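Glycoside hydrolase family 16 protein (Akkermansia muciniphila, PDB 6T2N) probably acts as an endo-beta-galactosidase that cleaves inside the O-glycan chains of mucin, an early step in mucin breakdown by this gut bacterium. Local coordinates at residues I77-S82 and G276-E281; T85-P90 and E107-V112; A152-T157 and E218-D223; I180-N185 and I236-D241. All coordinates share one frame; numbering follows the deposited sequence.

Interaction 1. Residues I77-S82 and G276-E281; sequences IRNQGS and GGTWCE
With chi1 at -160°, N79 throws its amide away from its own backbone N and out over G277 and T278, while T278 (chi1 50°) lays CG2 back against G81. The result is an Asx turn within a type I beta turn from N79 to S82, in a loop of the GH16 beta-sandwich. N79 OD1 takes the N-H of G81 at 3.3 Å, on a lone pair in the carbonyl plane, and reaches across to T278 N in a weak bond of 3.4 Å. One oxygen thus both shapes its own turn and touches the partner loop. Behind it, N79 O receives both S82 N and S82 OG, each at 2.9 Å, which pins the turn from the other end. The shorter bond across the contact is between backbones: G277 N donates to G81 O at 3.1 Å, although the donor stands above the carbonyl plane. K282 NZ is a second donor to that oxygen. S82 and G276 form a single beta bridge, and G276 also bonds through its backbone to G159, just before strand 160-168. T278 CG2 rests 4.0 Å from G81 CA.

Interaction 2. Residues T85-P90 and E107-V112; sequences TYTGRP and EKFANV
R89 meets E107 end-on in a two-pronged salt bridge, NH2 giving to OE1 at 3.0 Å and NH1 to OE2 at 3.2 Å. The grip is not coplanar: the guanidinium and carboxylate planes are turned 57° apart, and OE1 is approached from above the carboxylate plane while lying almost in the plane of the guanidinium. NH1 makes the more bent bond of the two. Both ends have further partners. K91 and T131 reach E107 OE1, and N92 OD1 takes R89 NH2 as well as bonding to T87 OG1. Within its own segment R89 NE donates in plane to T87 OG1 at 3.0 Å, the bend at chi3 (-43°) bringing NE round to that oxygen. All three nitrogens, NE, NH1 and NH2, are thus bonded, which should limit the rotation of the group.

F109 CE2 lies over one face of the guanidinium, off its centre; R89 CZ is 4.5 Å from the centroid of the F109 ring in an off-centre cation-pi contact. The two planes are 35° apart. Next along the ring, T87 CG2 comes to 3.5 Å from CE1, and T85 CG2 lies 3.7 Å from CD1, its side chain crossing that of F109 at about a right angle. T85 OG1 looks instead toward N111 CA. Strands 85-86 and 109-110 both pair with strand 127-136, T85 and F109 through their backbones. The salt bridge and the packing round F109 add a side-chain link between these strands and their neighbouring residues, at the periphery of one sheet of the GH16 jelly-roll sandwich.

Interaction 3. Residues A152-T157 and E218-D223; sequences AKVPKT and ENLSDD
K153 and K156 pass on two sides of S221, one along its carbonyl and the other along its hydroxyl, where the last residues of strand 146-153 meet the loop 218-223. That loop carries the chain from strand 211-216 in one sheet of the beta-sandwich to strand 225-231 in the other, so the contact lies at an end of the GH16 jelly roll, where the chain crosses between sheets.

Along K153 it is the methylenes that make the contact, running past a row of backbone oxygens. CG lies 3.7 Å from D223 O, and CE is 3.4 Å from S221 O. A bend at chi3 (111°) keeps the chain beside these carbonyls instead of letting it extend straight, and NZ comes only to 3.6 Å from D222 O. The carbonyl dipoles would probably be a favourable setting for the lysine charge. The K153 side chain is about 11 Å from the calcium ion held by E59, G98 and D297.

Between the lysines V154 supplies the apolar part, its CG2 standing 4.3 Å from L220 CG. V154 also packs on F294 and P162, and L220 on H225 and Y227, which sets this pair into the body of the sandwich. The loop itself is held by D191 OD1, which receives L220 N.

K156 extends outward, its NZ 6.9 Å from D222 OD1, too far to pair. Its inner half does the touching: CB is 3.7 Å from S221 CB, and further out CD is 3.6 Å from S221 OG.

Interaction 4. Residues I180-N185 and I236-D241; sequences IDMLEN and IKLMVD
I180 pushes its CG2 methyl between the two prongs of L238, closest to CD2 at 3.7 Å and to CD1 at 4.1 Å. The side chains cross obliquely, so the bump of the isoleucine branch enters the fork of the leucine instead of butting against one methyl. The other arm of I180 follows a different path: with chi1 at -50° CG1 lies beside the backbone N, and CD1 reaches I236 CD1 tip to tip at 4.2 Å. One residue thus divides its two branches between I236 and L238, which sit on the same face of strand 235-240.

L238 is the projection on that side. Beyond I180, its CD1 rests 3.7 Å from D181 O, and CD2 lies 4.2 Å from M182 CG. The hollow that receives it is therefore walled by an isoleucine methyl, a backbone carbonyl and the methylene of M182. The side chain of D181 leaves the backbone on the other side, and its OD2 bonds to H198.

The chain bends at M182, where M182 and L183 both face I164 in a classic beta bulge. The run E179-I180-D181-M182-L183-E184 fits the GH16 signature, whose first and last glutamates probably form the catalytic pair as in relatives; I180, between the first glutamate and D181, points toward strand 235-240. The contact joins the two sheets of the sandwich: strand 179-181 lies between strands 160-168 and 192-198, strand 235-240 between 225-231 and 243-249, and F197 and M229 close round I180.

Interaction 4 is the core contact, almost wholly apolar, joining the two sheets and closest of the four to the chain's centre. Interaction 3 lies where a loop crosses between the sheets, partly exposed, and mixes a small apolar pair with lysine chains; it touches interaction 4 where V154 packs on L183. Interaction 1 is also buried, but joins two loops by backbone and amide bonds, with hardly any apolar side-chain packing. Interaction 2, farthest from the chain's centre, is the most strongly charged and combines a salt bridge with an aromatic ring. It meets interaction 1 through Y86, against which I77 and R78 pack. Interactions 2 and 4 reach the same mixed sheet, on opposite sides of the chain's centre.

Interaction 1. Residues I77-S82 and G276-E281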
loop_
_atom_site.group_PDB
_atom_site.type_symbol
_atom_site.label_atom_id
_atom_site.label_comp_id
_atom_site.label_asym_id
_atom_site.label_seq_id
_atom_site.Cartn_x
_atom_site.Cartn_y
_atom_site.Cartn_z
ATOM N N ILE A 77 -10.581 1.607 -9.558
ATOM C CA ILE A 77 -9.755 2.781 -9.184
ATOM C C ILE A 77 -8.558 2.967 -10.127
ATOM O O ILE A 77 -8.423 4.075 -10.607
ATOM C CB ILE A 77 -9.301 2.630 -7.731
ATOM C CG1 ILE A 77 -10.495 2.450 -6.806
ATOM C CG2 ILE A 77 -8.465 3.837 -7.318
ATOM C CD1 ILE A 77 -11.573 3.456 -7.062
ATOM N N ARG A 78 -7.722 1.944 -10.319
ATOM C CA ARG A 78 -6.382 2.021 -10.953
ATOM C C ARG A 78 -6.116 0.958 -12.014
ATOM O O ARG A 78 -6.464 -0.186 -11.821
ATOM C CB ARG A 78 -5.280 1.605 -9.987
ATOM C CG ARG A 78 -5.250 2.464 -8.758
ATOM C CD ARG A 78 -4.346 1.903 -7.690
ATOM N NE ARG A 78 -4.733 2.875 -6.693
ATOM C CZ ARG A 78 -5.686 2.678 -5.808
ATOM N NH1 ARG A 78 -6.233 1.490 -5.709
ATOM N NH2 ARG A 78 -6.062 3.645 -5.003
ATOM N N ASN A 79 -5.245 1.281 -12.955
ATOM C CA ASN A 79 -4.519 0.259 -13.756
ATOM C C ASN A 79 -5.485 -0.288 -14.818
ATOM O O ASN A 79 -6.284 -1.229 -14.555
ATOM C CB ASN A 79 -3.868 -0.802 -12.866
ATOM C CG ASN A 79 -2.756 -1.553 -13.570
ATOM O OD1 ASN A 79 -2.846 -1.911 -14.745
ATOM N ND2 ASN A 79 -1.699 -1.820 -12.842
ATOM N N GLN A 80 -5.379 0.288 -16.002
ATOM C CA GLN A 80 -6.230 -0.051 -17.162
ATOM C C GLN A 80 -6.146 -1.547 -17.544
ATOM O O GLN A 80 -6.935 -1.987 -18.380
ATOM C CB GLN A 80 -5.777 0.911 -18.251
ATOM C CG GLN A 80 -6.534 0.720 -19.533
ATOM C CD GLN A 80 -6.284 1.893 -20.428
ATOM O OE1 GLN A 80 -5.500 2.752 -20.073
ATOM N NE2 GLN A 80 -6.909 1.900 -21.593
ATOM N N GLY A 81 -5.200 -2.300 -16.980
ATOM C CA GLY A 81 -4.995 -3.736 -17.236
ATOM C C GLY A 81 -5.607 -4.620 -16.158
ATOM O O GLY A 81 -5.735 -5.825 -16.394
ATOM N N SER A 82 -6.018 -4.051 -15.025
ATOM C CA SER A 82 -6.650 -4.753 -13.885
ATOM C C SER A 82 -7.956 -5.401 -14.307
ATOM O O SER A 82 -8.541 -4.972 -15.316
ATOM C CB SER A 82 -6.892 -3.773 -12.789
ATOM O OG SER A 82 -8.057 -2.994 -13.052
ATOM N N GLY A 276 -4.756 -8.975 -12.169
ATOM C CA GLY A 276 -4.191 -8.536 -13.454
ATOM C C GLY A 276 -3.456 -7.226 -13.269
ATOM O O GLY A 276 -2.864 -7.025 -12.226
ATOM N N GLY A 277 -3.491 -6.350 -14.255
ATOM C CA GLY A 277 -2.421 -5.364 -14.518
ATOM C C GLY A 277 -1.802 -5.551 -15.904
ATOM O O GLY A 277 -1.757 -6.723 -16.409
ATOM N N THR A 278 -1.373 -4.449 -16.527
ATOM C CA THR A 278 -0.642 -4.433 -17.834
ATOM C C THR A 278 0.634 -5.289 -17.686
ATOM O O THR A 278 1.057 -5.969 -18.642
ATOM C CB THR A 278 -0.367 -2.981 -18.262
ATOM O OG1 THR A 278 0.220 -2.373 -17.111
ATOM C CG2 THR A 278 -1.591 -2.181 -18.672
ATOM N N TRP A 279 1.243 -5.271 -16.504
ATOM C CA TRP A 279 2.216 -6.325 -16.132
ATOM C C TRP A 279 1.759 -6.953 -14.837
ATOM O O TRP A 279 1.688 -6.266 -13.808
ATOM C CB TRP A 279 3.689 -5.899 -16.083
ATOM C CG TRP A 279 4.502 -6.897 -16.854
ATOM C CD1 TRP A 279 4.889 -8.144 -16.444
ATOM C CD2 TRP A 279 4.895 -6.776 -18.236
ATOM N NE1 TRP A 279 5.551 -8.787 -17.452
ATOM C CE2 TRP A 279 5.567 -7.978 -18.566
ATOM C CE3 TRP A 279 4.771 -5.765 -19.203
ATOM C CZ2 TRP A 279 6.117 -8.190 -19.833
ATOM C CZ3 TRP A 279 5.311 -5.990 -20.448
ATOM C CH2 TRP A 279 5.973 -7.183 -20.758
ATOM N N CYS A 280 1.374 -8.198 -15.044
ATOM C CA CYS A 280 0.909 -9.239 -14.111
ATOM C C CYS A 280 0.147 -10.173 -15.056
ATOM O O CYS A 280 -0.795 -9.701 -15.710
ATOM C CB CYS A 280 0.075 -8.702 -12.940
ATOM S SG CYS A 280 -0.056 -9.851 -11.524
ATOM N N GLU A 281 0.612 -11.392 -15.273
ATOM C CA GLU A 281 -0.335 -12.472 -15.615
ATOM C C GLU A 281 -1.778 -12.002 -15.349
ATOM O O GLU A 281 -2.121 -11.517 -14.249
ATOM C CB GLU A 281 -0.032 -13.716 -14.770
ATOM C CG GLU A 281 0.893 -14.707 -15.459
ATOM C CD GLU A 281 1.217 -15.884 -14.572
ATOM O OE1 GLU A 281 0.747 -15.891 -13.423
ATOM O OE2 GLU A 281 1.948 -16.776 -15.028
#

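Interaction 2. Residues T85-P90 and E107-V112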
loop_
_atom_site.group_PDB
_atom_site.type_symbol
_atom_site.label_atom_id
_atom_site.label_comp_id
_atom_site.label_asym_id
_atom_site.label_seq_id
_atom_site.Cartn_x
_atom_site.Cartn_y
_atom_site.Cartn_z
ATOM N N THR A 85 -13.047 -5.159 -9.620
ATOM C CA THR A 85 -13.754 -4.005 -8.973
ATOM C C THR A 85 -13.758 -4.229 -7.456
ATOM O O THR A 85 -13.720 -5.382 -7.027
ATOM C CB THR A 85 -15.155 -3.794 -9.551
ATOM O OG1 THR A 85 -15.616 -2.534 -9.086
ATOM C CG2 THR A 85 -16.134 -4.843 -9.119
ATOM N N TYR A 86 -13.747 -3.151 -6.680
ATOM C CA TYR A 86 -13.438 -3.157 -5.225
ATOM C C TYR A 86 -14.726 -2.965 -4.411
ATOM O O TYR A 86 -15.477 -2.019 -4.726
ATOM C CB TYR A 86 -12.433 -2.030 -4.915
ATOM C CG TYR A 86 -10.973 -2.332 -5.161
ATOM C CD1 TYR A 86 -10.425 -3.564 -4.864
ATOM C CD2 TYR A 86 -10.116 -1.337 -5.572
ATOM C CE1 TYR A 86 -9.088 -3.827 -5.060
ATOM C CE2 TYR A 86 -8.780 -1.575 -5.783
ATOM C CZ TYR A 86 -8.260 -2.828 -5.535
ATOM O OH TYR A 86 -6.927 -3.072 -5.752
ATOM N N THR A 87 -14.989 -3.755 -3.361
ATOM C CA THR A 87 -16.279 -3.595 -2.612
ATOM C C THR A 87 -16.100 -3.688 -1.101
ATOM O O THR A 87 -15.190 -4.370 -0.669
ATOM C CB THR A 87 -17.366 -4.611 -2.982
ATOM O OG1 THR A 87 -17.149 -5.721 -2.104
ATOM C CG2 THR A 87 -17.384 -4.993 -4.452
ATOM N N GLY A 88 -17.012 -3.060 -0.361
ATOM C CA GLY A 88 -16.900 -2.924 1.102
ATOM C C GLY A 88 -17.604 -4.068 1.796
ATOM O O GLY A 88 -17.566 -4.078 3.040
ATOM N N ARG A 89 -18.223 -4.938 0.968
ATOM C CA ARG A 89 -19.006 -6.169 1.257
ATOM C C ARG A 89 -18.152 -7.164 2.012
ATOM O O ARG A 89 -17.007 -7.361 1.679
ATOM C CB ARG A 89 -19.391 -6.870 -0.051
ATOM C CG ARG A 89 -20.383 -6.121 -0.940
ATOM C CD ARG A 89 -20.664 -6.855 -2.230
ATOM N NE ARG A 89 -19.462 -7.408 -2.830
ATOM C CZ ARG A 89 -19.349 -8.582 -3.462
ATOM N NH1 ARG A 89 -20.375 -9.403 -3.593
ATOM N NH2 ARG A 89 -18.178 -8.943 -3.968
ATOM N N PRO A 90 -18.633 -7.879 3.041
ATOM C CA PRO A 90 -17.670 -8.664 3.840
ATOM C C PRO A 90 -17.062 -9.778 2.855
ATOM O O PRO A 90 -16.358 -10.749 3.236
ATOM C CB PRO A 90 -18.656 -9.248 4.893
ATOM C CG PRO A 90 -19.768 -8.209 4.962
ATOM C CD PRO A 90 -20.029 -7.899 3.515
ATOM N N GLU A 107 -16.148 -13.133 -10.044
ATOM C CA GLU A 107 -17.579 -12.786 -9.857
ATOM C C GLU A 107 -17.869 -11.481 -10.620
ATOM O O GLU A 107 -17.356 -10.410 -10.254
ATOM C CB GLU A 107 -17.897 -12.696 -8.370
ATOM C CG GLU A 107 -18.962 -11.668 -8.080
ATOM C CD GLU A 107 -19.206 -11.389 -6.610
ATOM O OE1 GLU A 107 -18.227 -11.361 -5.824
ATOM O OE2 GLU A 107 -20.357 -11.157 -6.257
ATOM N N LYS A 108 -18.642 -11.561 -11.694
ATOM C CA LYS A 108 -18.964 -10.376 -12.518
ATOM C C LYS A 108 -19.792 -9.437 -11.659
ATOM O O LYS A 108 -20.772 -9.897 -11.068
ATOM C CB LYS A 108 -19.722 -10.798 -13.768
ATOM C CG LYS A 108 -20.153 -9.672 -14.687
ATOM C CD LYS A 108 -20.755 -10.223 -15.939
ATOM C CE LYS A 108 -21.394 -9.170 -16.808
ATOM N NZ LYS A 108 -22.215 -9.811 -17.864
ATOM N N PHE A 109 -19.423 -8.167 -11.621
ATOM C CA PHE A 109 -19.969 -7.209 -10.629
ATOM C C PHE A 109 -19.830 -5.797 -11.183
ATOM O O PHE A 109 -18.791 -5.492 -11.785
ATOM C CB PHE A 109 -19.253 -7.390 -9.291
ATOM C CG PHE A 109 -19.882 -6.698 -8.112
ATOM C CD1 PHE A 109 -19.529 -5.403 -7.780
ATOM C CD2 PHE A 109 -20.800 -7.354 -7.304
ATOM C CE1 PHE A 109 -20.069 -4.775 -6.662
ATOM C CE2 PHE A 109 -21.344 -6.720 -6.191
ATOM C CZ PHE A 109 -20.955 -5.436 -5.853
ATOM N N ALA A 110 -20.877 -4.987 -11.023
ATOM C CA ALA A 110 -20.967 -3.654 -11.654
ATOM C C ALA A 110 -19.948 -2.716 -10.998
ATOM O O ALA A 110 -19.739 -2.836 -9.776
ATOM C CB ALA A 110 -22.371 -3.133 -11.575
ATOM N N ASN A 111 -19.284 -1.890 -11.811
ATOM C CA ASN A 111 -18.279 -0.878 -11.399
ATOM C C ASN A 111 -19.020 0.382 -10.888
ATOM O O ASN A 111 -19.510 1.161 -11.706
ATOM C CB ASN A 111 -17.350 -0.688 -12.608
ATOM C CG ASN A 111 -16.484 0.559 -12.624
ATOM O OD1 ASN A 111 -16.116 1.104 -11.565
ATOM N ND2 ASN A 111 -16.134 0.996 -13.831
ATOM N N VAL A 112 -19.114 0.594 -9.575
ATOM C CA VAL A 112 -19.832 1.769 -8.977
ATOM C C VAL A 112 -19.385 3.069 -9.648
ATOM O O VAL A 112 -20.079 4.054 -9.455
ATOM C CB VAL A 112 -19.649 1.907 -7.448
ATOM C CG1 VAL A 112 -20.462 0.891 -6.680
ATOM C CG2 VAL A 112 -18.193 1.824 -6.988
#

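Interaction 3. Residues A152-T157 and E218-D223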
loop_
_atom_site.group_PDB
_atom_site.type_symbol
_atom_site.label_atom_id
_atom_site.label_comp_id
_atom_site.label_asym_id
_atom_site.label_seq_id
_atom_site.Cartn_x
_atom_site.Cartn_y
_atom_site.Cartn_z
ATOM N N ALA A 152 1.677 -9.964 7.374
ATOM C CA ALA A 152 0.726 -10.438 6.338
ATOM C C ALA A 152 1.176 -11.736 5.644
ATOM O O ALA A 152 2.368 -11.885 5.234
ATOM C CB ALA A 152 0.499 -9.330 5.332
ATOM N N LYS A 153 0.206 -12.626 5.445
ATOM C CA LYS A 153 0.330 -13.807 4.560
ATOM C C LYS A 153 -0.291 -13.463 3.210
ATOM O O LYS A 153 -1.337 -12.820 3.199
ATOM C CB LYS A 153 -0.405 -15.010 5.138
ATOM C CG LYS A 153 0.195 -16.322 4.665
ATOM C CD LYS A 153 -0.346 -17.579 5.325
ATOM C CE LYS A 153 -1.145 -18.368 4.310
ATOM N NZ LYS A 153 -1.649 -19.633 4.879
ATOM N N VAL A 154 0.347 -13.835 2.108
ATOM C CA VAL A 154 -0.118 -13.400 0.760
ATOM C C VAL A 154 -0.706 -14.606 0.056
ATOM O O VAL A 154 -0.273 -15.752 0.258
ATOM C CB VAL A 154 0.950 -12.730 -0.137
ATOM C CG1 VAL A 154 1.367 -11.367 0.401
ATOM C CG2 VAL A 154 2.172 -13.599 -0.445
ATOM N N PRO A 155 -1.722 -14.341 -0.799
ATOM C CA PRO A 155 -2.383 -15.397 -1.559
ATOM C C PRO A 155 -1.360 -15.876 -2.579
ATOM O O PRO A 155 -0.403 -15.218 -2.728
ATOM C CB PRO A 155 -3.554 -14.666 -2.208
ATOM C CG PRO A 155 -3.036 -13.238 -2.355
ATOM C CD PRO A 155 -2.290 -13.003 -1.065
ATOM N N LYS A 156 -1.609 -16.988 -3.250
ATOM C CA LYS A 156 -0.774 -17.425 -4.401
ATOM C C LYS A 156 -1.698 -18.130 -5.401
ATOM O O LYS A 156 -2.180 -19.250 -5.076
ATOM C CB LYS A 156 0.380 -18.324 -3.943
ATOM C CG LYS A 156 1.080 -19.081 -5.057
ATOM C CD LYS A 156 2.195 -19.971 -4.604
ATOM C CE LYS A 156 3.188 -20.203 -5.718
ATOM N NZ LYS A 156 3.899 -21.490 -5.564
ATOM N N THR A 157 -1.907 -17.470 -6.545
ATOM C CA THR A 157 -2.662 -17.924 -7.737
ATOM C C THR A 157 -2.316 -16.980 -8.903
ATOM O O THR A 157 -1.742 -15.882 -8.668
ATOM C CB THR A 157 -4.156 -17.995 -7.391
ATOM O OG1 THR A 157 -4.841 -18.934 -8.227
ATOM C CG2 THR A 157 -4.838 -16.650 -7.488
ATOM N N GLU A 218 11.711 -18.040 -0.296
ATOM C CA GLU A 218 11.256 -19.322 -0.896
ATOM C C GLU A 218 9.975 -19.793 -0.194
ATOM O O GLU A 218 9.927 -19.728 1.040
ATOM C CB GLU A 218 12.374 -20.348 -0.847
ATOM C CG GLU A 218 12.833 -20.791 -2.216
ATOM C CD GLU A 218 13.480 -22.158 -2.071
ATOM O OE1 GLU A 218 14.481 -22.269 -1.326
ATOM O OE2 GLU A 218 12.936 -23.125 -2.623
ATOM N N ASN A 219 8.965 -20.200 -0.973
ATOM C CA ASN A 219 7.555 -20.414 -0.536
ATOM C C ASN A 219 7.091 -19.266 0.385
ATOM O O ASN A 219 6.968 -19.458 1.597
ATOM C CB ASN A 219 7.416 -21.797 0.094
ATOM C CG ASN A 219 8.222 -22.868 -0.617
ATOM O OD1 ASN A 219 9.267 -23.283 -0.135
ATOM N ND2 ASN A 219 7.739 -23.334 -1.755
ATOM N N LEU A 220 6.843 -18.090 -0.176
ATOM C CA LEU A 220 6.596 -16.842 0.592
ATOM C C LEU A 220 5.126 -16.821 1.014
ATOM O O LEU A 220 4.707 -16.012 1.924
ATOM C CB LEU A 220 6.978 -15.682 -0.338
ATOM C CG LEU A 220 6.386 -14.311 -0.036
ATOM C CD1 LEU A 220 7.047 -13.708 1.190
ATOM C CD2 LEU A 220 6.526 -13.401 -1.246
ATOM N N SER A 221 4.351 -17.652 0.324
ATOM C CA SER A 221 2.893 -17.789 0.532
ATOM C C SER A 221 2.649 -18.719 1.720
ATOM O O SER A 221 1.581 -18.603 2.305
ATOM C CB SER A 221 2.225 -18.277 -0.698
ATOM O OG SER A 221 2.868 -19.457 -1.137
ATOM N N ASP A 222 3.599 -19.566 2.108
ATOM C CA ASP A 222 3.372 -20.476 3.270
ATOM C C ASP A 222 3.131 -19.656 4.552
ATOM O O ASP A 222 1.985 -19.697 5.065
ATOM C CB ASP A 222 4.491 -21.502 3.484
ATOM C CG ASP A 222 4.679 -22.474 2.328
ATOM O OD1 ASP A 222 4.039 -22.278 1.247
ATOM O OD2 ASP A 222 5.485 -23.408 2.508
ATOM N N ASP A 223 4.137 -18.918 5.047
ATOM C CA ASP A 223 4.019 -18.191 6.341
ATOM C C ASP A 223 3.757 -16.698 6.158
ATOM O O ASP A 223 3.882 -16.146 5.039
ATOM C CB ASP A 223 5.252 -18.314 7.217
ATOM C CG ASP A 223 5.622 -19.749 7.489
ATOM O OD1 ASP A 223 4.735 -20.559 7.828
ATOM O OD2 ASP A 223 6.788 -20.041 7.339
#

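Interaction 4. Residues I180-N185 and I236-D241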
loop_
_atom_site.group_PDB
_atom_site.type_symbol
_atom_site.label_atom_id
_atom_site.label_comp_id
_atom_site.label_asym_id
_atom_site.label_seq_id
_atom_site.Cartn_x
_atom_site.Cartn_y
_atom_site.Cartn_z
ATOM N N ILE A 180 5.338 4.895 -1.672
ATOM C CA ILE A 180 6.180 3.915 -0.918
ATOM C C ILE A 180 5.444 2.573 -0.937
ATOM O O ILE A 180 4.420 2.465 -0.269
ATOM C CB ILE A 180 6.389 4.421 0.518
ATOM C CG1 ILE A 180 6.850 5.876 0.528
ATOM C CG2 ILE A 180 7.322 3.521 1.302
ATOM C CD1 ILE A 180 6.678 6.506 1.869
ATOM N N ASP A 181 5.956 1.639 -1.724
ATOM C CA ASP A 181 5.468 0.266 -1.924
ATOM C C ASP A 181 6.227 -0.677 -0.985
ATOM O O ASP A 181 7.328 -1.155 -1.404
ATOM C CB ASP A 181 5.734 -0.104 -3.388
ATOM C CG ASP A 181 5.077 0.865 -4.392
ATOM O OD1 ASP A 181 4.249 1.683 -3.929
ATOM O OD2 ASP A 181 5.321 0.700 -5.616
ATOM N N MET A 182 5.715 -0.933 0.231
ATOM C CA MET A 182 6.431 -1.842 1.180
ATOM C C MET A 182 6.406 -3.265 0.578
ATOM O O MET A 182 7.492 -3.945 0.553
ATOM C CB MET A 182 5.875 -1.796 2.612
ATOM C CG MET A 182 5.665 -0.387 3.143
ATOM S SD MET A 182 4.935 -0.243 4.833
ATOM C CE MET A 182 5.641 -1.676 5.673
ATOM N N LEU A 183 5.252 -3.672 0.022
ATOM C CA LEU A 183 5.109 -4.983 -0.665
ATOM C C LEU A 183 4.326 -4.853 -1.967
ATOM O O LEU A 183 3.215 -4.295 -1.942
ATOM C CB LEU A 183 4.392 -5.978 0.252
ATOM C CG LEU A 183 3.787 -7.196 -0.454
ATOM C CD1 LEU A 183 4.886 -8.109 -0.975
ATOM C CD2 LEU A 183 2.861 -7.948 0.481
ATOM N N GLU A 184 4.880 -5.454 -3.016
ATOM C CA GLU A 184 4.144 -5.874 -4.220
ATOM C C GLU A 184 4.690 -7.223 -4.660
ATOM O O GLU A 184 5.922 -7.417 -4.595
ATOM C CB GLU A 184 4.308 -4.821 -5.293
ATOM C CG GLU A 184 3.521 -3.570 -5.011
ATOM C CD GLU A 184 3.844 -2.504 -6.023
ATOM O OE1 GLU A 184 5.078 -2.166 -6.209
ATOM O OE2 GLU A 184 2.901 -2.083 -6.670
ATOM N N ASN A 185 3.797 -8.133 -5.043
ATOM C CA ASN A 185 4.140 -9.538 -5.389
ATOM C C ASN A 185 3.417 -9.806 -6.687
ATOM O O ASN A 185 2.313 -9.274 -6.756
ATOM C CB ASN A 185 3.676 -10.466 -4.264
ATOM C CG ASN A 185 3.909 -11.936 -4.526
ATOM O OD1 ASN A 185 5.047 -12.400 -4.654
ATOM N ND2 ASN A 185 2.815 -12.677 -4.602
ATOM N N ILE A 236 14.471 6.540 4.055
ATOM C CA ILE A 236 13.476 5.450 4.197
ATOM C C ILE A 236 14.106 4.081 3.901
ATOM O O ILE A 236 14.679 3.897 2.815
ATOM C CB ILE A 236 12.278 5.686 3.296
ATOM C CG1 ILE A 236 11.731 7.093 3.461
ATOM C CG2 ILE A 236 11.206 4.643 3.611
ATOM C CD1 ILE A 236 10.703 7.427 2.438
ATOM N N LYS A 237 13.960 3.162 4.867
ATOM C CA LYS A 237 14.299 1.721 4.793
ATOM C C LYS A 237 12.975 0.983 4.604
ATOM O O LYS A 237 12.062 1.329 5.336
ATOM C CB LYS A 237 14.987 1.242 6.084
ATOM C CG LYS A 237 16.465 1.583 6.220
ATOM C CD LYS A 237 16.926 2.132 7.590
ATOM C CE LYS A 237 18.056 3.162 7.471
ATOM N NZ LYS A 237 18.786 3.437 8.741
ATOM N N LEU A 238 12.909 0.054 3.636
ATOM C CA LEU A 238 11.828 -0.936 3.394
ATOM C C LEU A 238 12.401 -2.339 3.546
ATOM O O LEU A 238 13.231 -2.773 2.703
ATOM C CB LEU A 238 11.272 -0.777 1.986
ATOM C CG LEU A 238 10.678 0.591 1.690
ATOM C CD1 LEU A 238 10.068 0.594 0.316
ATOM C CD2 LEU A 238 9.629 1.031 2.687
ATOM N N MET A 239 11.921 -3.034 4.575
ATOM C CA MET A 239 12.342 -4.416 4.885
ATOM C C MET A 239 11.154 -5.371 4.826
ATOM O O MET A 239 9.976 -4.910 4.910
ATOM C CB MET A 239 12.959 -4.492 6.279
ATOM C CG MET A 239 14.306 -3.775 6.414
ATOM S SD MET A 239 14.657 -3.448 8.156
ATOM C CE MET A 239 13.586 -2.032 8.390
ATOM N N VAL A 240 11.506 -6.633 4.570
ATOM C CA VAL A 240 10.746 -7.860 4.922
ATOM C C VAL A 240 11.558 -8.520 6.003
ATOM O O VAL A 240 12.653 -8.977 5.653
ATOM C CB VAL A 240 10.663 -8.926 3.816
ATOM C CG1 VAL A 240 9.479 -9.849 4.046
ATOM C CG2 VAL A 240 10.674 -8.339 2.422
ATOM N N ASP A 241 11.003 -8.712 7.190
ATOM C CA ASP A 241 11.534 -9.817 8.014
ATOM C C ASP A 241 12.976 -9.448 8.319
ATOM O O ASP A 241 13.871 -10.330 8.218
ATOM C CB ASP A 241 11.421 -11.161 7.264
ATOM C CG ASP A 241 10.169 -11.945 7.616
ATOM O OD1 ASP A 241 9.151 -11.309 7.921
ATOM O OD2 ASP A 241 10.245 -13.167 7.611
#